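Local coordinates for protein nigritoxine (Vibrio nigripulchritudo, PDB 5M41) that acts as a bacterial toxin against crustaceans and insects, by a molecular mechanism that remains to be defined, at residues Leu333-Ile341 against Leu392-Gly402; Gln496-Lys507 against Glu548-Asp559. All coordinates share one frame; numbering follows the deposited sequence.

How the contacts relate
Contact 1 is a buried joint near the middle of the chain, where the hairpin of strands 328-336 and 340-348 meets helix 386-396 and the loop after it; contact 2, farther out and only partly buried, sets the hairpin 496-507 against helix 546-555. Both pair a hairpin with a helix, the first with its C-terminal end and following loop, the second with almost the whole helix, but no strand or helix is shared. Small residues, glycines and main-chain carbonyls do the work in contact 1, whereas contact 2 relies on long polar side chains, two carboxylates and an aromatic pair. Their centres lie about 17 Å apart, and they touch: Phe550 CZ of helix 546-555 packs 3.6 Å from Ala400 O.

Contact 1: residues Leu333-Ile341 against Leu392-Gly402; sequences LAAIPGGKI and LVSVASSSASG
Gly338 N and Gly339 N, at the tip of the hairpin, both donate to Ser399 O at 3.0 Å; one carbonyl oxygen thus accepts from two successive amides. The bond from Gly338 lies in the carbonyl plane, while that from Gly339 comes in tilted 34° from it. Beside this pair the CA of Gly339 leans on Ala396 O at 3.4 Å in a CA-H...O contact, and Pro337 CB rests against Ala400 O at 3.3 Å. Both glycines have positive phi, and the bare CA of Gly339 lets the chain at Ser397 and Ser398, just past the helix end, come this close. The motif is a beta hairpin, strands 328-336 and 340-348 of a branched antiparallel sheet, laid across the C-terminal end of helix 386-396. Along its strands Ala335 CB meets Ala396 CB at 3.9 Å. Ile341, with CG1 anti to its carbonyl carbon (chi1 -74°), reaches Val393 CG2 through CD1 at 3.7 Å, the two side chains crossing at about a right angle. A water bonded to Ala335 O and Gly402 O bridges the two backbones. Farther out, Ser399 OG accepts from Gly402 N in an ST motif, Val393 also packs on helix 302-319, and helix 444-457 covers Ala334 and Ile336.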
loop_
_atom_site.group_PDB
_atom_site.type_symbol
_atom_site.label_atom_id
_atom_site.label_comp_id
_atom_site.label_asym_id
_atom_site.label_seq_id
_atom_site.Cartn_x
_atom_site.Cartn_y
_atom_site.Cartn_z
ATOM N N LEU A 333 -5.333 -0.352 -1.558
ATOM C CA LEU A 333 -5.984 -1.109 -0.517
ATOM C C LEU A 333 -5.182 -0.802 0.725
ATOM O O LEU A 333 -4.036 -1.257 0.880
ATOM C CB LEU A 333 -5.985 -2.591 -0.871
ATOM C CG LEU A 333 -6.720 -2.932 -2.176
ATOM C CD1 LEU A 333 -6.387 -4.345 -2.610
ATOM C CD2 LEU A 333 -8.228 -2.766 -2.009
ATOM N N ALA A 334 -5.769 0.026 1.583
ATOM C CA ALA A 334 -5.068 0.580 2.730
ATOM C C ALA A 334 -5.725 0.098 3.990
ATOM O O ALA A 334 -6.925 0.262 4.160
ATOM C CB ALA A 334 -5.090 2.099 2.684
ATOM N N ALA A 335 -4.934 -0.492 4.878
ATOM C CA ALA A 335 -5.404 -0.840 6.202
ATOM C C ALA A 335 -5.827 0.429 6.942
ATOM O O ALA A 335 -5.312 1.535 6.687
ATOM C CB ALA A 335 -4.331 -1.565 6.972
ATOM N N ILE A 336 -6.789 0.253 7.836
ATOM C CA ILE A 336 -7.373 1.342 8.617
ATOM C C ILE A 336 -7.438 0.870 10.087
ATOM O O ILE A 336 -7.806 -0.271 10.339
ATOM C CB ILE A 336 -8.791 1.693 8.069
ATOM C CG1 ILE A 336 -8.718 2.380 6.677
ATOM C CG2 ILE A 336 -9.595 2.535 9.051
ATOM C CD1 ILE A 336 -7.937 3.694 6.638
ATOM N N PRO A 337 -7.077 1.737 11.053
ATOM C CA PRO A 337 -7.112 1.320 12.464
ATOM C C PRO A 337 -8.427 0.636 12.837
ATOM O O PRO A 337 -9.515 1.116 12.482
ATOM C CB PRO A 337 -6.968 2.639 13.233
ATOM C CG PRO A 337 -6.310 3.575 12.288
ATOM C CD PRO A 337 -6.700 3.155 10.900
ATOM N N GLY A 338 -8.319 -0.509 13.498
ATOM C CA GLY A 338 -9.497 -1.233 13.932
ATOM C C GLY A 338 -9.799 -2.439 13.074
ATOM O O GLY A 338 -10.915 -2.927 13.079
ATOM N N GLY A 339 -8.811 -2.906 12.317
ATOM C CA GLY A 339 -9.003 -4.079 11.475
ATOM C C GLY A 339 -9.860 -3.842 10.249
ATOM O O GLY A 339 -10.529 -4.758 9.781
ATOM N N LYS A 340 -9.839 -2.619 9.728
ATOM C CA LYS A 340 -10.551 -2.301 8.495
ATOM C C LYS A 340 -9.580 -2.108 7.328
ATOM O O LYS A 340 -8.357 -2.010 7.542
ATOM C CB LYS A 340 -11.421 -1.061 8.677
ATOM C CG LYS A 340 -12.629 -1.282 9.587
ATOM C CD LYS A 340 -13.245 0.041 10.019
ATOM C CE LYS A 340 -14.373 -0.161 11.038
ATOM N NZ LYS A 340 -15.502 -0.967 10.479
ATOM N N ILE A 341 -10.130 -2.082 6.113
ATOM C CA ILE A 341 -9.383 -1.773 4.887
ATOM C C ILE A 341 -10.233 -0.837 4.045
ATOM O O ILE A 341 -11.423 -1.058 3.886
ATOM C CB ILE A 341 -9.070 -3.028 4.035
ATOM C CG1 ILE A 341 -7.973 -3.845 4.693
ATOM C CG2 ILE A 341 -8.536 -2.624 2.656
ATOM C CD1 ILE A 341 -7.583 -5.087 3.909
ATOM N N LEU A 392 -2.649 -9.306 2.260
ATOM C CA LEU A 392 -2.898 -8.042 2.938
ATOM C C LEU A 392 -4.013 -8.148 3.976
ATOM O O LEU A 392 -3.871 -7.658 5.111
ATOM C CB LEU A 392 -3.196 -6.911 1.930
ATOM C CG LEU A 392 -3.574 -5.555 2.554
ATOM C CD1 LEU A 392 -2.488 -5.016 3.480
ATOM C CD2 LEU A 392 -3.918 -4.538 1.474
ATOM N N VAL A 393 -5.126 -8.752 3.581
ATOM C CA VAL A 393 -6.262 -8.903 4.478
ATOM C C VAL A 393 -5.845 -9.700 5.727
ATOM O O VAL A 393 -6.180 -9.321 6.850
ATOM C CB VAL A 393 -7.479 -9.561 3.791
ATOM C CG1 VAL A 393 -8.471 -10.068 4.829
ATOM C CG2 VAL A 393 -8.168 -8.580 2.869
ATOM N N SER A 394 -5.084 -10.771 5.547
ATOM C CA SER A 394 -4.668 -11.562 6.711
ATOM C C SER A 394 -3.847 -10.764 7.723
ATOM O O SER A 394 -3.911 -11.043 8.922
ATOM C CB SER A 394 -3.906 -12.825 6.306
ATOM O OG SER A 394 -2.602 -12.513 5.836
ATOM N N VAL A 395 -3.069 -9.785 7.264
ATOM C CA VAL A 395 -2.297 -8.973 8.221
ATOM C C VAL A 395 -3.019 -7.684 8.649
ATOM O O VAL A 395 -2.722 -7.140 9.713
ATOM C CB VAL A 395 -0.835 -8.699 7.774
ATOM C CG1 VAL A 395 -0.042 -10.006 7.657
ATOM C CG2 VAL A 395 -0.802 -7.915 6.469
ATOM N N ALA A 396 -3.969 -7.199 7.848
ATOM C CA ALA A 396 -4.799 -6.054 8.278
ATOM C C ALA A 396 -5.912 -6.503 9.227
ATOM O O ALA A 396 -6.433 -5.713 10.015
ATOM C CB ALA A 396 -5.400 -5.334 7.091
ATOM N N SER A 397 -6.238 -7.786 9.127
ATOM C CA SER A 397 -7.321 -8.461 9.827
ATOM C C SER A 397 -7.737 -7.901 11.188
ATOM O O SER A 397 -8.929 -7.676 11.450
ATOM C CB SER A 397 -6.946 -9.930 9.998
ATOM O OG SER A 397 -7.836 -10.513 10.897
ATOM N N SER A 398 -6.769 -7.711 12.066
ATOM C CA SER A 398 -7.089 -7.276 13.406
ATOM C C SER A 398 -5.990 -6.336 13.898
ATOM O O SER A 398 -5.524 -6.443 15.036
ATOM C CB SER A 398 -7.207 -8.500 14.306
ATOM O OG SER A 398 -5.962 -9.186 14.306
ATOM N N SER A 399 -5.576 -5.431 13.011
ATOM C CA SER A 399 -4.574 -4.411 13.309
ATOM C C SER A 399 -5.186 -3.206 14.038
ATOM O O SER A 399 -6.063 -2.528 13.502
ATOM C CB SER A 399 -3.936 -3.921 12.018
ATOM O OG SER A 399 -3.011 -2.887 12.284
ATOM N N ALA A 400 -4.695 -2.939 15.240
ATOM C CA ALA A 400 -5.050 -1.733 15.987
ATOM C C ALA A 400 -4.662 -0.462 15.224
ATOM O O ALA A 400 -5.433 0.482 15.167
ATOM C CB ALA A 400 -4.415 -1.752 17.371
ATOM N N SER A 401 -3.487 -0.477 14.605
ATOM C CA SER A 401 -2.881 0.725 14.009
ATOM C C SER A 401 -3.212 0.955 12.527
ATOM O O SER A 401 -3.044 2.061 12.015
ATOM C CB SER A 401 -1.363 0.648 14.174
ATOM O OG SER A 401 -0.853 -0.571 13.608
ATOM N N GLY A 402 -3.680 -0.086 11.841
ATOM C CA GLY A 402 -3.862 -0.032 10.380
ATOM C C GLY A 402 -2.491 0.078 9.705
ATOM O O GLY A 402 -2.346 0.655 8.622
HETATM O O HOH W 1 -3.797 3.061 8.150
HETATM O O HOH W 2 -6.450 -2.837 9.859
#

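Contact 2: residues Gln496-Lys507 against Glu548-Asp559; sequences QVYINEAEGIEK and EEFDFRLQHKDD
Strand 496-500 passes helix 548-555 at 8.8 Å between axes and an angle of 120°, and the backbones come nearest where Tyr498 faces Phe552. The strand is an edge strand of a four-stranded antiparallel sheet and forms a hairpin with strand 505-515, its turn carrying a G1 beta bulge at Gly504 and Ile505 opposite Asn500. Tyr498 fills the middle of the contact. Its CG is anti to the backbone N (chi1 171°), which carries the ring alongside the helix. Phe552 CB sits over one ring face, and the Phe552 ring turns its edge to that face in an offset edge-to-face pair, planes 86° apart. The hydroxyl donates to Asp551 OD2 at 2.5 Å, on the anti lone pair of the carboxylate. Asp551 OD1 lies near Glu501 OE1, whose salt bridge to Arg454 probably offsets the like charge.

Gln555, extended beyond CG, lays its amide along the strand and grips Ile499 twice: OE1 takes the backbone N on a lone pair at 3.0 Å, and NE2 gives to Ile499 O at 2.8 Å. One residue on, His556 NE2 donates to Val497 O at 2.9 Å from above the carbonyl plane, a bent bond. Toward the turn, Glu548 reaches past the edge of the Tyr498 ring, where OE2 lies in plane. That same oxygen receives Lys507 NZ at 2.7 Å on its syn lone pair and, more weakly, Asn500 ND2 at 3.2 Å.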
loop_
_atom_site.group_PDB
_atom_site.type_symbol
_atom_site.label_atom_id
_atom_site.label_comp_id
_atom_site.label_asym_id
_atom_site.label_seq_id
_atom_site.Cartn_x
_atom_site.Cartn_y
_atom_site.Cartn_z
ATOM N N GLN A 496 -24.432 6.596 24.588
ATOM C CA GLN A 496 -23.811 7.049 23.372
ATOM C C GLN A 496 -24.237 6.253 22.145
ATOM O O GLN A 496 -24.322 5.017 22.178
ATOM C CB GLN A 496 -22.295 6.991 23.568
ATOM C CG GLN A 496 -21.558 8.106 22.882
ATOM C CD GLN A 496 -21.811 9.465 23.485
ATOM O OE1 GLN A 496 -21.834 9.627 24.695
ATOM N NE2 GLN A 496 -21.950 10.457 22.635
ATOM N N VAL A 497 -24.496 6.957 21.045
ATOM C CA VAL A 497 -24.927 6.277 19.830
ATOM C C VAL A 497 -23.708 5.796 19.042
ATOM O O VAL A 497 -22.984 6.585 18.435
ATOM C CB VAL A 497 -25.853 7.139 18.930
ATOM C CG1 VAL A 497 -26.167 6.391 17.645
ATOM C CG2 VAL A 497 -27.152 7.491 19.648
ATOM N N TYR A 498 -23.488 4.490 19.070
ATOM C CA TYR A 498 -22.431 3.881 18.310
ATOM C C TYR A 498 -22.934 3.556 16.907
ATOM O O TYR A 498 -23.918 2.822 16.739
ATOM C CB TYR A 498 -21.901 2.628 19.022
ATOM C CG TYR A 498 -20.942 1.830 18.180
ATOM C CD1 TYR A 498 -19.837 2.436 17.578
ATOM C CD2 TYR A 498 -21.144 0.476 17.971
ATOM C CE1 TYR A 498 -18.962 1.704 16.794
ATOM C CE2 TYR A 498 -20.280 -0.263 17.182
ATOM C CZ TYR A 498 -19.190 0.353 16.602
ATOM O OH TYR A 498 -18.343 -0.392 15.821
ATOM N N ILE A 499 -22.264 4.120 15.906
ATOM C CA ILE A 499 -22.574 3.814 14.509
ATOM C C ILE A 499 -21.623 2.753 13.981
ATOM O O ILE A 499 -20.442 3.015 13.736
ATOM C CB ILE A 499 -22.548 5.063 13.602
ATOM C CG1 ILE A 499 -23.482 6.140 14.165
ATOM C CG2 ILE A 499 -22.955 4.684 12.178
ATOM C CD1 ILE A 499 -23.147 7.548 13.719
ATOM N N ASN A 500 -22.153 1.543 13.844
ATOM C CA ASN A 500 -21.395 0.403 13.360
ATOM C C ASN A 500 -21.369 0.494 11.854
ATOM O O ASN A 500 -22.379 0.226 11.191
ATOM C CB ASN A 500 -22.073 -0.890 13.822
ATOM C CG ASN A 500 -21.215 -2.117 13.607
ATOM O OD1 ASN A 500 -20.589 -2.283 12.554
ATOM N ND2 ASN A 500 -21.197 -3.003 14.608
ATOM N N GLU A 501 -20.227 0.901 11.314
ATOM C CA GLU A 501 -20.111 1.155 9.886
ATOM C C GLU A 501 -20.270 -0.116 9.040
ATOM O O GLU A 501 -20.703 -0.043 7.884
ATOM C CB GLU A 501 -18.788 1.860 9.568
ATOM C CG GLU A 501 -18.735 3.335 9.951
ATOM C CD GLU A 501 -17.301 3.832 10.131
ATOM O OE1 GLU A 501 -16.603 3.300 11.020
ATOM O OE2 GLU A 501 -16.858 4.744 9.398
ATOM N N ALA A 502 -19.935 -1.270 9.621
ATOM C CA ALA A 502 -19.990 -2.554 8.915
ATOM C C ALA A 502 -21.426 -3.056 8.802
ATOM O O ALA A 502 -21.982 -3.120 7.708
ATOM C CB ALA A 502 -19.110 -3.584 9.612
ATOM N N GLU A 503 -22.017 -3.391 9.948
ATOM C CA GLU A 503 -23.419 -3.814 10.051
ATOM C C GLU A 503 -24.414 -2.755 9.575
ATOM O O GLU A 503 -25.602 -3.053 9.422
ATOM C CB GLU A 503 -23.761 -4.185 11.504
ATOM C CG GLU A 503 -23.060 -5.427 12.046
ATOM C CD GLU A 503 -23.110 -5.524 13.566
ATOM O OE1 GLU A 503 -23.921 -4.812 14.197
ATOM O OE2 GLU A 503 -22.333 -6.318 14.135
ATOM N N GLY A 504 -23.936 -1.528 9.357
ATOM C CA GLY A 504 -24.804 -0.388 9.053
ATOM C C GLY A 504 -25.855 -0.172 10.132
ATOM O O GLY A 504 -26.943 0.335 9.850
ATOM N N ILE A 505 -25.525 -0.560 11.365
ATOM C CA ILE A 505 -26.460 -0.541 12.500
ATOM C C ILE A 505 -26.041 0.495 13.551
ATOM O O ILE A 505 -24.851 0.744 13.746
ATOM C CB ILE A 505 -26.609 -1.965 13.125
ATOM C CG1 ILE A 505 -27.499 -2.853 12.237
ATOM C CG2 ILE A 505 -27.155 -1.919 14.554
ATOM C CD1 ILE A 505 -27.365 -4.347 12.485
ATOM N N GLU A 506 -27.031 1.113 14.188
ATOM C CA GLU A 506 -26.811 1.990 15.333
ATOM C C GLU A 506 -27.048 1.217 16.621
ATOM O O GLU A 506 -28.023 0.474 16.724
ATOM C CB GLU A 506 -27.757 3.185 15.303
ATOM C CG GLU A 506 -27.527 4.144 14.148
ATOM C CD GLU A 506 -28.214 5.481 14.363
ATOM O OE1 GLU A 506 -29.100 5.558 15.232
ATOM O OE2 GLU A 506 -27.865 6.463 13.671
ATOM N N LYS A 507 -26.154 1.398 17.594
ATOM C CA LYS A 507 -26.312 0.806 18.923
ATOM C C LYS A 507 -26.163 1.884 19.987
ATOM O O LYS A 507 -25.320 2.789 19.864
ATOM C CB LYS A 507 -25.266 -0.289 19.175
ATOM C CG LYS A 507 -25.296 -1.470 18.221
ATOM C CD LYS A 507 -24.452 -2.604 18.778
ATOM C CE LYS A 507 -24.168 -3.670 17.727
ATOM N NZ LYS A 507 -23.306 -4.744 18.303
ATOM N N GLU A 548 -15.121 -4.543 18.046
ATOM C CA GLU A 548 -16.211 -3.579 18.050
ATOM C C GLU A 548 -16.084 -2.546 19.188
ATOM O O GLU A 548 -16.335 -1.355 18.964
ATOM C CB GLU A 548 -17.565 -4.301 18.092
ATOM C CG GLU A 548 -18.708 -3.477 17.531
ATOM C CD GLU A 548 -20.072 -4.146 17.708
ATOM O OE1 GLU A 548 -20.145 -5.390 17.812
ATOM O OE2 GLU A 548 -21.080 -3.418 17.743
ATOM N N GLU A 549 -15.722 -2.994 20.402
ATOM C CA GLU A 549 -15.454 -2.048 21.522
ATOM C C GLU A 549 -14.320 -1.086 21.154
ATOM O O GLU A 549 -14.373 0.114 21.465
ATOM C CB GLU A 549 -15.081 -2.756 22.836
ATOM C CG GLU A 549 -14.983 -1.771 24.002
ATOM C CD GLU A 549 -14.832 -2.427 25.370
ATOM O OE1 GLU A 549 -15.537 -3.425 25.636
ATOM O OE2 GLU A 549 -13.996 -1.941 26.184
ATOM N N PHE A 550 -13.296 -1.624 20.499
ATOM C CA PHE A 550 -12.146 -0.806 20.081
ATOM C C PHE A 550 -12.618 0.293 19.125
ATOM O O PHE A 550 -12.283 1.455 19.297
ATOM C CB PHE A 550 -11.047 -1.680 19.442
ATOM C CG PHE A 550 -9.833 -0.905 18.975
ATOM C CD1 PHE A 550 -8.835 -0.541 19.868
ATOM C CD2 PHE A 550 -9.691 -0.555 17.632
ATOM C CE1 PHE A 550 -7.707 0.146 19.435
ATOM C CE2 PHE A 550 -8.567 0.134 17.195
ATOM C CZ PHE A 550 -7.576 0.489 18.104
ATOM N N ASP A 551 -13.422 -0.083 18.132
ATOM C CA ASP A 551 -13.946 0.884 17.177
ATOM C C ASP A 551 -14.875 1.899 17.893
ATOM O O ASP A 551 -14.791 3.115 17.663
ATOM C CB ASP A 551 -14.656 0.139 16.039
ATOM C CG ASP A 551 -15.282 1.070 15.020
ATOM O OD1 ASP A 551 -14.563 1.856 14.374
ATOM O OD2 ASP A 551 -16.510 1.010 14.845
ATOM N N PHE A 552 -15.737 1.409 18.786
ATOM C CA PHE A 552 -16.570 2.328 19.559
ATOM C C PHE A 552 -15.719 3.323 20.339
ATOM O O PHE A 552 -16.005 4.526 20.357
ATOM C CB PHE A 552 -17.500 1.592 20.518
ATOM C CG PHE A 552 -18.136 2.496 21.539
ATOM C CD1 PHE A 552 -19.255 3.248 21.213
ATOM C CD2 PHE A 552 -17.614 2.599 22.821
ATOM C CE1 PHE A 552 -19.844 4.089 22.143
ATOM C CE2 PHE A 552 -18.190 3.441 23.764
ATOM C CZ PHE A 552 -19.312 4.186 23.424
ATOM N N ARG A 553 -14.672 2.812 20.975
ATOM C CA ARG A 553 -13.818 3.645 21.818
ATOM C C ARG A 553 -13.082 4.709 21.024
ATOM O O ARG A 553 -12.844 5.791 21.539
ATOM C CB ARG A 553 -12.843 2.796 22.621
ATOM C CG ARG A 553 -13.468 2.135 23.842
ATOM C CD ARG A 553 -12.411 1.325 24.565
ATOM N NE ARG A 553 -12.870 0.735 25.816
ATOM C CZ ARG A 553 -12.957 1.374 26.983
ATOM N NH1 ARG A 553 -12.656 2.674 27.095
ATOM N NH2 ARG A 553 -13.370 0.704 28.054
ATOM N N LEU A 554 -12.719 4.391 19.779
ATOM C CA LEU A 554 -12.134 5.372 18.860
ATOM C C LEU A 554 -13.183 6.397 18.409
ATOM O O LEU A 554 -12.935 7.597 18.435
ATOM C CB LEU A 554 -11.527 4.693 17.616
ATOM C CG LEU A 554 -10.142 4.008 17.679
ATOM C CD1 LEU A 554 -9.800 3.443 16.302
ATOM C CD2 LEU A 554 -9.052 4.966 18.142
ATOM N N GLN A 555 -14.341 5.908 17.979
ATOM C CA GLN A 555 -15.425 6.770 17.499
ATOM C C GLN A 555 -15.863 7.752 18.594
ATOM O O GLN A 555 -16.123 8.915 18.316
ATOM C CB GLN A 555 -16.599 5.899 17.052
ATOM C CG GLN A 555 -17.632 6.585 16.169
ATOM C CD GLN A 555 -18.777 5.656 15.829
ATOM O OE1 GLN A 555 -19.835 5.716 16.450
ATOM N NE2 GLN A 555 -18.554 4.758 14.878
ATOM N N HIS A 556 -15.894 7.293 19.839
ATOM C CA HIS A 556 -16.235 8.148 20.989
ATOM C C HIS A 556 -15.080 8.413 21.918
ATOM O O HIS A 556 -15.236 8.492 23.165
ATOM C CB HIS A 556 -17.444 7.568 21.696
ATOM C CG HIS A 556 -18.673 7.611 20.843
ATOM N ND1 HIS A 556 -19.457 8.693 20.783
ATOM C CD2 HIS A 556 -19.178 6.701 19.920
ATOM C CE1 HIS A 556 -20.456 8.473 19.889
ATOM N NE2 HIS A 556 -20.282 7.254 19.369
ATOM N N LYS A 557 -13.912 8.614 21.305
ATOM C CA LYS A 557 -12.639 8.711 22.053
ATOM C C LYS A 557 -12.555 9.869 23.038
ATOM O O LYS A 557 -11.794 9.795 23.989
ATOM C CB LYS A 557 -11.432 8.757 21.098
ATOM C CG LYS A 557 -11.435 9.939 20.140
ATOM C CD LYS A 557 -10.076 10.006 19.456
ATOM C CE LYS A 557 -9.934 11.267 18.625
ATOM N NZ LYS A 557 -8.557 11.325 18.046
ATOM N N ASP A 558 -13.347 10.920 22.815
ATOM C CA ASP A 558 -13.325 12.125 23.658
ATOM C C ASP A 558 -14.221 12.094 24.899
ATOM O O ASP A 558 -14.104 12.965 25.756
ATOM C CB ASP A 558 -13.693 13.358 22.819
ATOM C CG ASP A 558 -12.786 13.538 21.612
ATOM O OD1 ASP A 558 -11.547 13.498 21.784
ATOM O OD2 ASP A 558 -13.310 13.722 20.488
ATOM N N ASP A 559 -15.126 11.123 24.999
ATOM C CA ASP A 559 -16.097 11.109 26.107
ATOM C C ASP A 559 -15.559 10.415 27.346
ATOM O O ASP A 559 -14.828 9.420 27.245
ATOM C CB ASP A 559 -17.411 10.433 25.706
ATOM C CG ASP A 559 -18.020 11.005 24.419
ATOM O OD1 ASP A 559 -18.143 12.243 24.278
ATOM O OD2 ASP A 559 -18.393 10.194 23.545
#